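PDB 2RCC: ribonucleoside-diphosphate reductase subunit beta from Bacillus halodurans C-125, which probably serves as the di-iron beta subunit of a class I ribonucleotide reductase, which converts ribonucleoside diphosphates to the deoxyribonucleotides needed for DNA synthesis. Local coordinates for residues N214-N217 with R218-L222. Numbering follows the deposited sequence. Where two conformers were deposited one is given.
Sequences NYIN and RDEQL
Gln-221 folds back on its own helix to grip the carbonyl of Asn-217 twice: its amide NE2 donates a hydrogen bond to Asn-217 O (2.8 Å), and its backbone N donates another to that same oxygen at 3.1 Å, the two donors approaching from opposite faces of the carbonyl plane. A bend at chi2 (-41°) of Gln-221 turns the chain back toward the preceding turn, with CG and CD also close to the oxygen. Tyr-191 OH and Arg-292, which bond the NE2 and OE1 ends respectively, help fix the amide's rotation. With an alanine in its place, Asn-217 O would probably keep the backbone donor but lose the amide one, and Tyr-191 and Arg-292 would be left without their amide partner. The i to i+4 ladder of helix 207-237 continues through backbone hydrogen bonds from Glu-220 N to Ile-216 O, 2.9 Å, and from Asp-219 N to Tyr-215 O, 3.1 Å.

The adjacent residues Arg-218 and Asp-219 are joined by a salt bridge, NH1 to OD1 at 3.0 Å, the carboxylate carbon lying in plane at the guanidinium edge. Arg-218 bends at chi3 (73°), bringing its guanidinium alongside the Tyr-215 ring; the planes are only 5° apart, and Tyr-215 CD1 sits over one guanidinium face, 3.9 Å from NH2. Ile-216 CG2 lies 4.4 Å from Glu-220 CG.

Ile-216 also packs on His-122 and Tyr-126, the latter the probable active-site tyrosine; His-122 and Glu-220 are probable ligands of the di-iron centre characteristic of ribonucleotide reductase small subunits, within their ferritin-like helical fold. Asp-219, whose OD2 accepts hydrogen bonds from His-122 NE2 and Trp-53 NE1, is therefore probably a second-shell residue that helps to orient His-122; its carboxylate may polarise the imidazole, an effect that the salt bridge to Arg-218 could temper.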
ATOM      1  N   ASN A 214     -19.000  -8.807  -1.739  1.00 22.64           N
ATOM      2  CA  ASN A 214     -19.277  -8.312  -0.411  1.00 22.01           C
ATOM      3  C   ASN A 214     -17.995  -7.987   0.350  1.00 24.25           C
ATOM      4  O   ASN A 214     -17.965  -6.997   1.061  1.00 22.75           O
ATOM      5  CB  ASN A 214     -20.129  -9.314   0.342  1.00 23.26           C
ATOM      6  CG  ASN A 214     -20.832  -8.709   1.546  1.00 36.22           C
ATOM      7  OD1 ASN A 214     -20.702  -9.216   2.648  1.00 44.57           O
ATOM      8  ND2 ASN A 214     -21.553  -7.601   1.342  1.00 32.36           N
ATOM      9  N   TYR A 215     -16.943  -8.808   0.203  1.00 21.14           N
ATOM     10  CA  TYR A 215     -15.630  -8.459   0.783  1.00 19.54           C
ATOM     11  C   TYR A 215     -15.094  -7.166   0.177  1.00 19.96           C
ATOM     12  O   TYR A 215     -14.596  -6.310   0.926  1.00 19.35           O
ATOM     13  CB  TYR A 215     -14.625  -9.559   0.624  1.00 20.93           C
ATOM     14  CG  TYR A 215     -14.937 -10.863   1.364  1.00 23.73           C
ATOM     15  CD1 TYR A 215     -15.884 -10.939   2.390  1.00 33.00           C
ATOM     16  CD2 TYR A 215     -14.209 -12.001   1.076  1.00 26.41           C
ATOM     17  CE1 TYR A 215     -16.112 -12.152   3.060  1.00 28.96           C
ATOM     18  CE2 TYR A 215     -14.420 -13.179   1.744  1.00 26.98           C
ATOM     19  CZ  TYR A 215     -15.370 -13.246   2.732  1.00 30.06           C
ATOM     20  OH  TYR A 215     -15.575 -14.435   3.404  1.00 37.31           O
ATOM     21  N   ILE A 216     -15.197  -7.037  -1.143  1.00 16.63           N
ATOM     22  CA  ILE A 216     -14.801  -5.798  -1.828  1.00 17.36           C
ATOM     23  C   ILE A 216     -15.597  -4.588  -1.302  1.00 20.76           C
ATOM     24  O   ILE A 216     -15.018  -3.551  -0.941  1.00 20.02           O
ATOM     25  CB  ILE A 216     -14.969  -5.882  -3.361  1.00 17.84           C
ATOM     26  CG1 ILE A 216     -13.985  -6.889  -3.974  1.00 20.91           C
ATOM     27  CG2 ILE A 216     -14.816  -4.455  -4.026  1.00 18.37           C
ATOM     28  CD1 ILE A 216     -14.262  -7.342  -5.434  1.00 19.70           C
ATOM     29  N   ASN A 217     -16.914  -4.756  -1.226  0.50 19.89           N
ATOM     30  CA  ASN A 217     -17.838  -3.705  -0.794  0.50 20.88           C
ATOM     31  C   ASN A 217     -17.555  -3.308   0.688  0.50 21.58           C
ATOM     32  O   ASN A 217     -17.641  -2.129   1.024  0.50 21.81           O
ATOM     33  CB  ASN A 217     -19.284  -4.194  -1.045  0.50 22.18           C
ATOM     34  CG  ASN A 217     -20.316  -3.077  -1.256  0.50 23.93           C
ATOM     35  OD1 ASN A 217     -20.011  -1.895  -1.416  0.50 28.47           O
ATOM     36  ND2 ASN A 217     -21.574  -3.499  -1.325  0.50 25.90           N
ATOM     37  N   ARG A 218     -17.200  -4.278   1.546  1.00 21.73           N
ATOM     38  CA  ARG A 218     -16.818  -4.038   2.947  1.00 23.46           C
ATOM     39  C   ARG A 218     -15.532  -3.167   3.012  1.00 23.22           C
ATOM     40  O   ARG A 218     -15.441  -2.207   3.782  1.00 20.51           O
ATOM     41  CB  ARG A 218     -16.584  -5.355   3.702  1.00 23.78           C
ATOM     42  CG  ARG A 218     -15.830  -5.215   5.056  1.00 30.55           C
ATOM     43  CD  ARG A 218     -15.746  -6.478   5.942  1.00 34.36           C
ATOM     44  NE  ARG A 218     -14.895  -7.682   5.688  1.00 42.01           N
ATOM     45  CZ  ARG A 218     -13.913  -7.930   4.789  1.00 43.21           C
ATOM     46  NH1 ARG A 218     -13.443  -7.069   3.846  1.00 30.94           N
ATOM     47  NH2 ARG A 218     -13.373  -9.154   4.847  1.00 34.25           N
ATOM     48  N   ASP A 219     -14.536  -3.534   2.218  1.00 21.77           N
ATOM     49  CA  ASP A 219     -13.316  -2.719   2.113  1.00 19.34           C
ATOM     50  C   ASP A 219     -13.668  -1.302   1.656  1.00 22.27           C
ATOM     51  O   ASP A 219     -13.140  -0.322   2.170  1.00 20.95           O
ATOM     52  CB  ASP A 219     -12.359  -3.282   1.075  1.00 16.31           C
ATOM     53  CG  ASP A 219     -11.715  -4.590   1.477  1.00 22.35           C
ATOM     54  OD1 ASP A 219     -11.667  -4.944   2.650  1.00 17.91           O
ATOM     55  OD2 ASP A 219     -11.165  -5.235   0.574  1.00 22.69           O
ATOM     56  N   GLU A 220     -14.542  -1.195   0.665  1.00 22.01           N
ATOM     57  CA  GLU A 220     -14.929   0.134   0.188  1.00 19.76           C
ATOM     58  C   GLU A 220     -15.548   0.982   1.279  1.00 17.48           C
ATOM     59  O   GLU A 220     -15.282   2.142   1.324  1.00 21.64           O
ATOM     60  CB  GLU A 220     -15.871   0.063  -0.977  1.00 21.21           C
ATOM     61  CG  GLU A 220     -15.250  -0.465  -2.251  1.00 19.81           C
ATOM     62  CD  GLU A 220     -16.235  -0.340  -3.406  1.00 27.64           C
ATOM     63  OE1 GLU A 220     -17.400  -0.774  -3.240  1.00 32.53           O
ATOM     64  OE2 GLU A 220     -15.820   0.177  -4.468  1.00 27.74           O
ATOM     65  N   GLN A 221     -16.284   0.389   2.215  1.00 20.25           N
ATOM     66  CA  GLN A 221     -16.899   1.183   3.276  1.00 20.29           C
ATOM     67  C   GLN A 221     -15.860   1.831   4.170  1.00 19.99           C
ATOM     68  O   GLN A 221     -16.064   2.967   4.603  1.00 20.08           O
ATOM     69  CB  GLN A 221     -17.917   0.382   4.114  1.00 23.00           C
ATOM     70  CG  GLN A 221     -19.024  -0.348   3.341  1.00 27.94           C
ATOM     71  CD  GLN A 221     -19.595   0.453   2.184  1.00 33.33           C
ATOM     72  OE1 GLN A 221     -20.154   1.525   2.397  1.00 31.21           O
ATOM     73  NE2 GLN A 221     -19.498  -0.084   0.956  1.00 30.84           N
ATOM     74  N   LEU A 222     -14.760   1.132   4.449  1.00 20.70           N
ATOM     75  CA  LEU A 222     -13.691   1.717   5.248  1.00 19.82           C
ATOM     76  C   LEU A 222     -12.943   2.809   4.453  1.00 20.34           C
ATOM     77  O   LEU A 222     -12.490   3.800   5.023  1.00 19.06           O
ATOM     78  CB  LEU A 222     -12.769   0.638   5.798  1.00 21.73           C
ATOM     79  CG  LEU A 222     -13.375  -0.331   6.822  1.00 23.15           C
ATOM     80  CD1 LEU A 222     -12.341  -1.409   7.253  1.00 22.11           C
ATOM     81  CD2 LEU A 222     -13.855   0.415   8.038  1.00 24.82           C
TER